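Long-range contacts in bifunctional GH43-CE protein (Bacteroides eggerthii, PDB 6MLY), which probably cleaves xylan-derived beta-xylosides with a glycoside hydrolase family 43 module and carries a carbohydrate esterase module of the alpha/beta-hydrolase type: residues L534-P539 against A613-D618; Y546-L551 against S620-T625; A671-F676 against D783-E788. One frame throughout, in Å; residues are numbered along the deposited sequence.

Interaction 1 (L534-P539 against A613-D618); sequences LDIYLP and AKYKLD
Ile-536 swings CG1 away from its carbonyl carbon (chi1 -53°) and stays extended to CD1, while Tyr-615 holds its ring beside its own backbone N (chi1 -57°), and the two side chains cross at about a right angle. The pair belongs to the alpha/beta-hydrolase module, where antiparallel strand 533-537, near one end of the central sheet, meets the loop that leads from helix 596-610 into strand 617-619. Ile-536 CD1 stands above the middle of the Tyr-615 ring in a CH-pi contact, 3.4 Å from the centroid and 8° off the normal. CG of Lys-614 lies over the opposite face, so the ring is sandwiched between two aliphatic groups, and Trp-519 meets it edge-to-face. With an alanine here in place of Tyr-615, Ile-536 CD1 is likely to lose the aromatic face it rests on, and a gap would probably open between strand and loop. Farther along, Leu-538 takes over. Its CD1 methyl packs 3.3 Å from Tyr-615 O and also touches Lys-616 CE, at 3.8 Å, the lysine chain bending at chi3 beyond its CG. Both Leu-538 and Leu-617 rest on Ala-580 of strand 579-584, and they meet each other through their CD2 methyls, 3.7 Å apart.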
loop_
_atom_site.group_PDB
_atom_site.type_symbol
_atom_site.label_atom_id
_atom_site.label_comp_id
_atom_site.label_asym_id
_atom_site.label_seq_id
_atom_site.Cartn_x
_atom_site.Cartn_y
_atom_site.Cartn_z
ATOM N N LEU A 534 2.105 -4.238 15.610
ATOM C CA LEU A 534 3.459 -3.644 15.640
ATOM C C LEU A 534 3.971 -3.419 14.211
ATOM O O LEU A 534 3.489 -4.049 13.265
ATOM C CB LEU A 534 4.417 -4.536 16.443
ATOM C CG LEU A 534 4.606 -5.974 15.952
ATOM C CD1 LEU A 534 5.472 -6.035 14.697
ATOM C CD2 LEU A 534 5.224 -6.835 17.047
ATOM N N ASP A 535 4.951 -2.512 14.089
ATOM C CA ASP A 535 5.599 -2.157 12.825
ATOM C C ASP A 535 7.096 -2.476 12.921
ATOM O O ASP A 535 7.772 -1.977 13.822
ATOM C CB ASP A 535 5.408 -0.673 12.494
ATOM C CG ASP A 535 3.959 -0.234 12.358
ATOM O OD1 ASP A 535 3.090 -1.110 12.236
ATOM O OD2 ASP A 535 3.711 0.986 12.371
ATOM N N ILE A 536 7.600 -3.291 11.982
ATOM C CA ILE A 536 9.018 -3.667 11.931
ATOM C C ILE A 536 9.729 -2.769 10.912
ATOM O O ILE A 536 9.136 -2.399 9.904
ATOM C CB ILE A 536 9.182 -5.167 11.611
ATOM C CG1 ILE A 536 8.371 -6.032 12.580
ATOM C CG2 ILE A 536 10.655 -5.565 11.595
ATOM C CD1 ILE A 536 8.498 -7.514 12.336
ATOM N N TYR A 537 10.987 -2.416 11.214
ATOM C CA TYR A 537 11.855 -1.596 10.364
ATOM C C TYR A 537 13.297 -2.100 10.470
ATOM O O TYR A 537 13.830 -2.178 11.579
ATOM C CB TYR A 537 11.862 -0.135 10.816
ATOM C CG TYR A 537 10.532 0.571 10.817
ATOM C CD1 TYR A 537 9.711 0.559 11.936
ATOM C CD2 TYR A 537 10.109 1.294 9.711
ATOM C CE1 TYR A 537 8.497 1.230 11.952
ATOM C CE2 TYR A 537 8.896 1.963 9.705
ATOM C CZ TYR A 537 8.088 1.933 10.829
ATOM O OH TYR A 537 6.892 2.592 10.819
ATOM N N LEU A 538 13.925 -2.413 9.330
ATOM C CA LEU A 538 15.349 -2.785 9.298
ATOM C C LEU A 538 16.166 -1.656 8.676
ATOM O O LEU A 538 15.648 -0.879 7.876
ATOM C CB LEU A 538 15.545 -4.078 8.498
ATOM C CG LEU A 538 14.568 -5.211 8.800
ATOM C CD1 LEU A 538 14.964 -6.477 8.051
ATOM C CD2 LEU A 538 14.470 -5.483 10.291
ATOM N N PRO A 539 17.471 -1.539 9.015
ATOM C CA PRO A 539 18.390 -0.686 8.264
ATOM C C PRO A 539 18.551 -1.249 6.848
ATOM O O PRO A 539 18.562 -2.468 6.682
ATOM C CB PRO A 539 19.724 -0.766 9.019
ATOM C CG PRO A 539 19.374 -1.375 10.368
ATOM C CD PRO A 539 18.136 -2.216 10.137
ATOM N N ALA A 613 14.003 -15.190 12.693
ATOM C CA ALA A 613 14.627 -15.679 11.452
ATOM C C ALA A 613 14.001 -15.009 10.218
ATOM O O ALA A 613 14.703 -14.670 9.262
ATOM C CB ALA A 613 14.501 -17.183 11.381
ATOM N N LYS A 614 12.679 -14.820 10.257
ATOM C CA LYS A 614 11.898 -14.282 9.136
ATOM C C LYS A 614 12.312 -12.841 8.808
ATOM O O LYS A 614 12.585 -12.534 7.651
ATOM C CB LYS A 614 10.407 -14.356 9.471
ATOM C CG LYS A 614 9.510 -13.409 8.689
ATOM C CD LYS A 614 8.101 -13.936 8.522
ATOM C CE LYS A 614 7.395 -14.198 9.836
ATOM N NZ LYS A 614 6.172 -15.009 9.631
ATOM N N TYR A 615 12.338 -11.969 9.830
ATOM C CA TYR A 615 12.564 -10.514 9.663
ATOM C C TYR A 615 14.031 -10.133 9.920
ATOM O O TYR A 615 14.319 -8.964 10.133
ATOM C CB TYR A 615 11.654 -9.708 10.595
ATOM C CG TYR A 615 10.174 -9.956 10.438
ATOM C CD1 TYR A 615 9.473 -9.444 9.360
ATOM C CD2 TYR A 615 9.463 -10.679 11.384
ATOM C CE1 TYR A 615 8.111 -9.655 9.216
ATOM C CE2 TYR A 615 8.101 -10.897 11.259
ATOM C CZ TYR A 615 7.422 -10.382 10.170
ATOM O OH TYR A 615 6.080 -10.597 10.034
ATOM N N LYS A 616 14.940 -11.117 9.883
ATOM C CA LYS A 616 16.396 -10.921 10.001
ATOM C C LYS A 616 16.731 -10.230 11.334
ATOM O O LYS A 616 17.556 -9.310 11.372
ATOM C CB LYS A 616 16.932 -10.124 8.803
ATOM C CG LYS A 616 16.691 -10.748 7.431
ATOM C CD LYS A 616 17.568 -10.180 6.321
ATOM C CE LYS A 616 17.356 -8.699 6.074
ATOM N NZ LYS A 616 18.262 -8.165 5.024
ATOM N N LEU A 617 16.098 -10.691 12.424
ATOM C CA LEU A 617 16.247 -10.086 13.760
ATOM C C LEU A 617 17.144 -10.965 14.642
ATOM O O LEU A 617 16.779 -12.091 14.985
ATOM C CB LEU A 617 14.868 -9.903 14.407
ATOM C CG LEU A 617 13.882 -9.021 13.640
ATOM C CD1 LEU A 617 12.607 -8.804 14.443
ATOM C CD2 LEU A 617 14.502 -7.683 13.269
ATOM N N ASP A 618 18.313 -10.416 14.998
ATOM C CA ASP A 618 19.237 -10.984 15.972
ATOM C C ASP A 618 18.699 -10.655 17.368
ATOM O O ASP A 618 18.922 -9.558 17.877
ATOM C CB ASP A 618 20.656 -10.441 15.763
ATOM C CG ASP A 618 21.731 -11.049 16.655
ATOM O OD1 ASP A 618 21.384 -11.594 17.723
ATOM O OD2 ASP A 618 22.919 -10.962 16.278
#

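Interaction 2 (Y546-L551 against S620-T625)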
loop_
_atom_site.group_PDB
_atom_site.type_symbol
_atom_site.label_atom_id
_atom_site.label_comp_id
_atom_site.label_asym_id
_atom_site.label_seq_id
_atom_site.Cartn_x
_atom_site.Cartn_y
_atom_site.Cartn_z
ATOM N N TYR A 546 19.910 -8.202 12.353
ATOM C CA TYR A 546 19.956 -6.914 13.041
ATOM C C TYR A 546 19.516 -7.086 14.498
ATOM O O TYR A 546 18.590 -7.846 14.796
ATOM C CB TYR A 546 19.052 -5.899 12.342
ATOM C CG TYR A 546 19.413 -5.627 10.906
ATOM C CD1 TYR A 546 20.507 -4.840 10.584
ATOM C CD2 TYR A 546 18.664 -6.159 9.868
ATOM C CE1 TYR A 546 20.847 -4.585 9.266
ATOM C CE2 TYR A 546 18.987 -5.909 8.543
ATOM C CZ TYR A 546 20.086 -5.122 8.243
ATOM O OH TYR A 546 20.414 -4.872 6.947
ATOM N N LYS A 547 20.183 -6.360 15.398
ATOM C CA LYS A 547 19.816 -6.360 16.803
ATOM C C LYS A 547 18.613 -5.425 16.954
ATOM O O LYS A 547 18.474 -4.468 16.191
ATOM C CB LYS A 547 21.040 -5.999 17.649
ATOM C CG LYS A 547 22.313 -6.699 17.192
ATOM C CD LYS A 547 23.267 -7.087 18.287
ATOM C CE LYS A 547 24.347 -8.024 17.790
ATOM N NZ LYS A 547 25.162 -8.565 18.900
ATOM N N VAL A 548 17.728 -5.745 17.903
ATOM C CA VAL A 548 16.387 -5.165 17.955
ATOM C C VAL A 548 16.338 -4.071 19.026
ATOM O O VAL A 548 17.021 -4.167 20.051
ATOM C CB VAL A 548 15.326 -6.248 18.231
ATOM C CG1 VAL A 548 13.917 -5.676 18.215
ATOM C CG2 VAL A 548 15.443 -7.412 17.259
ATOM N N VAL A 549 15.525 -3.037 18.771
ATOM C CA VAL A 549 15.107 -2.089 19.804
ATOM C C VAL A 549 13.630 -1.743 19.570
ATOM O O VAL A 549 13.244 -1.358 18.465
ATOM C CB VAL A 549 15.998 -0.828 19.846
ATOM C CG1 VAL A 549 15.456 0.219 20.813
ATOM C CG2 VAL A 549 17.447 -1.162 20.185
ATOM N N VAL A 550 12.835 -1.879 20.643
ATOM C CA VAL A 550 11.380 -1.696 20.662
ATOM C C VAL A 550 11.059 -0.249 21.063
ATOM O O VAL A 550 11.794 0.355 21.836
ATOM C CB VAL A 550 10.733 -2.694 21.641
ATOM C CG1 VAL A 550 9.245 -2.441 21.838
ATOM C CG2 VAL A 550 10.985 -4.130 21.215
ATOM N N LEU A 551 9.949 0.283 20.540
ATOM C CA LEU A 551 9.461 1.620 20.882
ATOM C C LEU A 551 8.018 1.518 21.390
ATOM O O LEU A 551 7.138 1.023 20.672
ATOM C CB LEU A 551 9.508 2.528 19.647
ATOM C CG LEU A 551 10.770 2.464 18.787
ATOM C CD1 LEU A 551 10.629 3.376 17.576
ATOM C CD2 LEU A 551 12.004 2.846 19.591
ATOM N N SER A 620 19.649 -11.808 20.160
ATOM C CA SER A 620 20.638 -11.877 21.223
ATOM C C SER A 620 20.609 -10.553 22.000
ATOM O O SER A 620 21.016 -10.502 23.155
ATOM C CB SER A 620 22.016 -12.190 20.687
ATOM O OG SER A 620 22.588 -11.065 20.036
ATOM N N PHE A 621 20.111 -9.500 21.336
ATOM C CA PHE A 621 19.886 -8.192 21.920
ATOM C C PHE A 621 18.506 -7.660 21.505
ATOM O O PHE A 621 18.221 -7.518 20.315
ATOM C CB PHE A 621 20.991 -7.227 21.485
ATOM C CG PHE A 621 20.915 -5.855 22.108
ATOM C CD1 PHE A 621 21.558 -5.584 23.308
ATOM C CD2 PHE A 621 20.204 -4.834 21.495
ATOM C CE1 PHE A 621 21.493 -4.322 23.877
ATOM C CE2 PHE A 621 20.137 -3.573 22.070
ATOM C CZ PHE A 621 20.783 -3.319 23.259
ATOM N N ILE A 622 17.666 -7.363 22.507
ATOM C CA ILE A 622 16.421 -6.606 22.342
ATOM C C ILE A 622 16.406 -5.446 23.355
ATOM O O ILE A 622 16.150 -5.648 24.550
ATOM C CB ILE A 622 15.194 -7.526 22.508
ATOM C CG1 ILE A 622 15.188 -8.658 21.473
ATOM C CG2 ILE A 622 13.906 -6.714 22.468
ATOM C CD1 ILE A 622 14.028 -9.623 21.602
ATOM N N GLY A 623 16.687 -4.228 22.876
ATOM C CA GLY A 623 16.489 -3.006 23.667
ATOM C C GLY A 623 15.020 -2.616 23.708
ATOM O O GLY A 623 14.207 -3.210 23.009
ATOM N N ILE A 624 14.677 -1.618 24.528
ATOM C CA ILE A 624 13.301 -1.126 24.625
ATOM C C ILE A 624 13.317 0.270 25.252
ATOM O O ILE A 624 14.120 0.545 26.137
ATOM C CB ILE A 624 12.411 -2.102 25.423
ATOM C CG1 ILE A 624 10.929 -1.720 25.343
ATOM C CG2 ILE A 624 12.880 -2.215 26.868
ATOM C CD1 ILE A 624 9.988 -2.827 25.759
ATOM N N THR A 625 12.407 1.130 24.787
ATOM C CA THR A 625 12.351 2.523 25.205
ATOM C C THR A 625 10.942 3.076 24.962
ATOM O O THR A 625 10.118 2.433 24.327
ATOM C CB THR A 625 13.441 3.332 24.490
ATOM O OG1 THR A 625 13.370 4.691 24.922
ATOM C CG2 THR A 625 13.325 3.266 22.983
#
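Val-548 and Val-550 face Ile-622 and Ile-624 across two neighbouring parallel strands of the central alpha/beta-hydrolase sheet, a worked example of how such strands pair. The backbone ladder zigzags: Val-548 N donates to Phe-621 O at 3.0 Å, Gly-623 N returns a bond to Val-548 O at 2.8 Å, and Val-550 N reaches Gly-623 O at 3.0 Å from well above the carbonyl plane. The last rung, Thr-625 N to Val-550 O, is weak, with an N-H...O angle of 134°.

On one face Val-550 and Ile-624 lie side by side, pointing the same way, with Val-550 CB 3.8 Å from Ile-624 CG1; helix 596-610 covers the two isoleucines. The other face carries Val-549, Leu-551 and Thr-625. There Phe-621, its CG anti to the backbone N (chi1 -176°), lies alongside Val-549, whose CG2 approaches the ring edge near its plane, 4.1 Å from CE2. Phe-785 of helix 775-789 packs against both. At the solvent side, Lys-547 lays its CD 3.9 Å from Phe-621 CB, and its NZ goes on to hydrogen-bond Ala-789 O.

Strand 621-627 runs on into a probable nucleophile elbow. Just before it, Leu-551 CD2 meets Thr-625 CG2 at 3.7 Å, while Thr-625 OG1 turns to the next strand and hydrogen-bonds Val-673 O.

Interaction 3 (A671-F676 against D783-E788); sequences AVVNWF and DFFARE
Ala-671 and Phe-785 are the residues whose CA atoms come nearest between strand 671-675 and helix 783-788, which run nearly antiparallel at 170° with their axes 9.2 Å apart. Helix-on-sheet packing of the alpha/beta-hydrolase fold is achieved here by two consecutive phenylalanines that straddle one valine. Val-673 CG2 stands between them, in the plane of the Phe-784 ring at its edge, 3.6 Å from CD2, and obliquely to the Phe-785 ring, 3.4 Å from CZ. The rings reach it by different torsions, Phe-784 with CG anti to the backbone N (chi1 167°) and Phe-785 with CG anti to the carbonyl carbon (chi1 -77°).

Each ring also turns an edge to a strand carbonyl. Val-672 O lies 3.3 Å from Phe-784 CE2, and Ala-671 O lies 3.6 Å from Phe-785 CE1. At Ala-671, whose side chain is a single methyl, the helix backbone comes nearest, the alanine CB lying 3.7 Å from Phe-785 CE1, with Glu-788 CB at the fringe.

Around this core, Phe-784 continues onto Ile-729 of strand 727-733, and Phe-785 onto Leu-574 of helix 563-577. The same face of the sheet thus carries both helices, 775-789 and 563-577, while backbone hydrogen bonds set strand 671-675 between strands 621-627 and 727-733.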
loop_
_atom_site.group_PDB
_atom_site.type_symbol
_atom_site.label_atom_id
_atom_site.label_comp_id
_atom_site.label_asym_id
_atom_site.label_seq_id
_atom_site.Cartn_x
_atom_site.Cartn_y
_atom_site.Cartn_z
ATOM N N ALA A 671 18.195 -4.030 27.651
ATOM C CA ALA A 671 18.561 -2.636 27.863
ATOM C C ALA A 671 17.305 -1.761 27.813
ATOM O O ALA A 671 16.457 -1.953 26.948
ATOM C CB ALA A 671 19.564 -2.212 26.820
ATOM N N VAL A 672 17.209 -0.799 28.741
ATOM C CA VAL A 672 16.053 0.091 28.837
ATOM C C VAL A 672 16.539 1.543 28.819
ATOM O O VAL A 672 17.563 1.866 29.413
ATOM C CB VAL A 672 15.215 -0.198 30.098
ATOM C CG1 VAL A 672 14.059 0.778 30.248
ATOM C CG2 VAL A 672 14.702 -1.627 30.124
ATOM N N VAL A 673 15.792 2.400 28.117
ATOM C CA VAL A 673 15.902 3.845 28.243
ATOM C C VAL A 673 14.494 4.379 28.508
ATOM O O VAL A 673 13.582 4.112 27.729
ATOM C CB VAL A 673 16.530 4.498 26.999
ATOM C CG1 VAL A 673 16.585 6.015 27.121
ATOM C CG2 VAL A 673 17.914 3.939 26.711
ATOM N N ASN A 674 14.340 5.116 29.614
ATOM C CA ASN A 674 13.049 5.578 30.091
ATOM C C ASN A 674 13.005 7.102 29.973
ATOM O O ASN A 674 13.702 7.794 30.685
ATOM C CB ASN A 674 12.784 5.086 31.513
ATOM C CG ASN A 674 11.626 5.785 32.191
ATOM O OD1 ASN A 674 10.766 6.360 31.530
ATOM N ND2 ASN A 674 11.606 5.752 33.516
ATOM N N TRP A 675 12.177 7.603 29.055
ATOM C CA TRP A 675 12.018 9.029 28.840
ATOM C C TRP A 675 10.868 9.548 29.709
ATOM O O TRP A 675 9.697 9.412 29.344
ATOM C CB TRP A 675 11.779 9.336 27.359
ATOM C CG TRP A 675 12.873 8.889 26.440
ATOM C CD1 TRP A 675 13.039 7.644 25.908
ATOM C CD2 TRP A 675 13.936 9.699 25.905
ATOM N NE1 TRP A 675 14.138 7.620 25.091
ATOM C CE2 TRP A 675 14.710 8.865 25.072
ATOM C CE3 TRP A 675 14.306 11.040 26.045
ATOM C CZ2 TRP A 675 15.834 9.331 24.389
ATOM C CZ3 TRP A 675 15.415 11.500 25.369
ATOM C CH2 TRP A 675 16.170 10.654 24.555
ATOM N N PHE A 676 11.234 10.138 30.855
ATOM C CA PHE A 676 10.331 10.848 31.765
ATOM C C PHE A 676 9.034 10.053 31.968
ATOM O O PHE A 676 7.934 10.592 31.847
ATOM C CB PHE A 676 10.076 12.276 31.265
ATOM C CG PHE A 676 9.780 12.409 29.793
ATOM C CD1 PHE A 676 10.806 12.584 28.878
ATOM C CD2 PHE A 676 8.478 12.367 29.323
ATOM C CE1 PHE A 676 10.537 12.713 27.525
ATOM C CE2 PHE A 676 8.211 12.492 27.968
ATOM C CZ PHE A 676 9.240 12.665 27.071
ATOM N N ASP A 783 24.122 5.483 21.718
ATOM C CA ASP A 783 25.460 5.066 22.149
ATOM C C ASP A 783 25.368 3.990 23.241
ATOM O O ASP A 783 26.227 3.106 23.310
ATOM C CB ASP A 783 26.278 6.264 22.634
ATOM C CG ASP A 783 26.769 7.160 21.511
ATOM O OD1 ASP A 783 26.511 6.828 20.340
ATOM O OD2 ASP A 783 27.414 8.180 21.817
ATOM N N PHE A 784 24.331 4.084 24.084
ATOM C CA PHE A 784 24.086 3.129 25.171
ATOM C C PHE A 784 23.630 1.782 24.588
ATOM O O PHE A 784 24.226 0.742 24.885
ATOM C CB PHE A 784 23.083 3.706 26.176
ATOM C CG PHE A 784 22.532 2.708 27.163
ATOM C CD1 PHE A 784 23.379 1.922 27.929
ATOM C CD2 PHE A 784 21.165 2.556 27.331
ATOM C CE1 PHE A 784 22.870 0.995 28.826
ATOM C CE2 PHE A 784 20.657 1.634 28.230
ATOM C CZ PHE A 784 21.510 0.854 28.975
ATOM N N PHE A 785 22.586 1.807 23.749
ATOM C CA PHE A 785 22.072 0.582 23.114
ATOM C C PHE A 785 23.196 -0.104 22.319
ATOM O O PHE A 785 23.293 -1.335 22.326
ATOM C CB PHE A 785 20.837 0.883 22.258
ATOM C CG PHE A 785 19.556 1.090 23.030
ATOM C CD1 PHE A 785 19.164 0.202 24.024
ATOM C CD2 PHE A 785 18.721 2.162 22.749
ATOM C CE1 PHE A 785 17.983 0.392 24.726
ATOM C CE2 PHE A 785 17.538 2.350 23.451
ATOM C CZ PHE A 785 17.168 1.462 24.435
ATOM N N ALA A 786 24.050 0.703 21.672
ATOM C CA ALA A 786 25.202 0.234 20.882
ATOM C C ALA A 786 26.260 -0.451 21.765
ATOM O O ALA A 786 26.852 -1.445 21.348
ATOM C CB ALA A 786 25.803 1.395 20.128
ATOM N N ARG A 787 26.515 0.093 22.962
ATOM C CA ARG A 787 27.541 -0.443 23.878
ATOM C C ARG A 787 27.112 -1.814 24.417
ATOM O O ARG A 787 27.931 -2.731 24.531
ATOM C CB ARG A 787 27.801 0.511 25.050
ATOM C CG ARG A 787 28.838 1.591 24.774
ATOM C CD ARG A 787 29.190 2.346 26.040
ATOM N NE ARG A 787 28.026 2.953 26.680
ATOM C CZ ARG A 787 27.644 4.219 26.523
ATOM N NH1 ARG A 787 28.289 5.016 25.687
ATOM N NH2 ARG A 787 26.617 4.688 27.211
ATOM N N GLU A 788 25.822 -1.930 24.752
ATOM C CA GLU A 788 25.244 -3.142 25.336
ATOM C C GLU A 788 25.041 -4.212 24.248
ATOM O O GLU A 788 24.850 -5.382 24.567
ATOM C CB GLU A 788 23.915 -2.815 26.030
ATOM C CG GLU A 788 23.999 -1.732 27.099
ATOM C CD GLU A 788 24.576 -2.152 28.441
ATOM O OE1 GLU A 788 24.241 -3.256 28.915
ATOM O OE2 GLU A 788 25.351 -1.367 29.015
#

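Three levels of one alpha/beta-hydrolase sheet appear here, all buried, with more exposed fringes at Lys-616 (interaction 1), Lys-547 and Ser-620 (interaction 2) and Glu-788 (interaction 3). Interaction 2 is the sheet itself, the one held by backbone hydrogen bonds between its segments, and it buries about twice the surface of either other contact. Interactions 1 and 3 rely on apolar side chains: a methyl over an aromatic face where a loop packs on strand 533-537, second from one end of the sheet, and two phenylalanine rings around a valine methyl. Strand 617-619 of interaction 1 pairs in parallel with strand 546-552 of interaction 2; a probable hydrogen bond from Ile-624 N to Ala-671 O joins interactions 2 and 3.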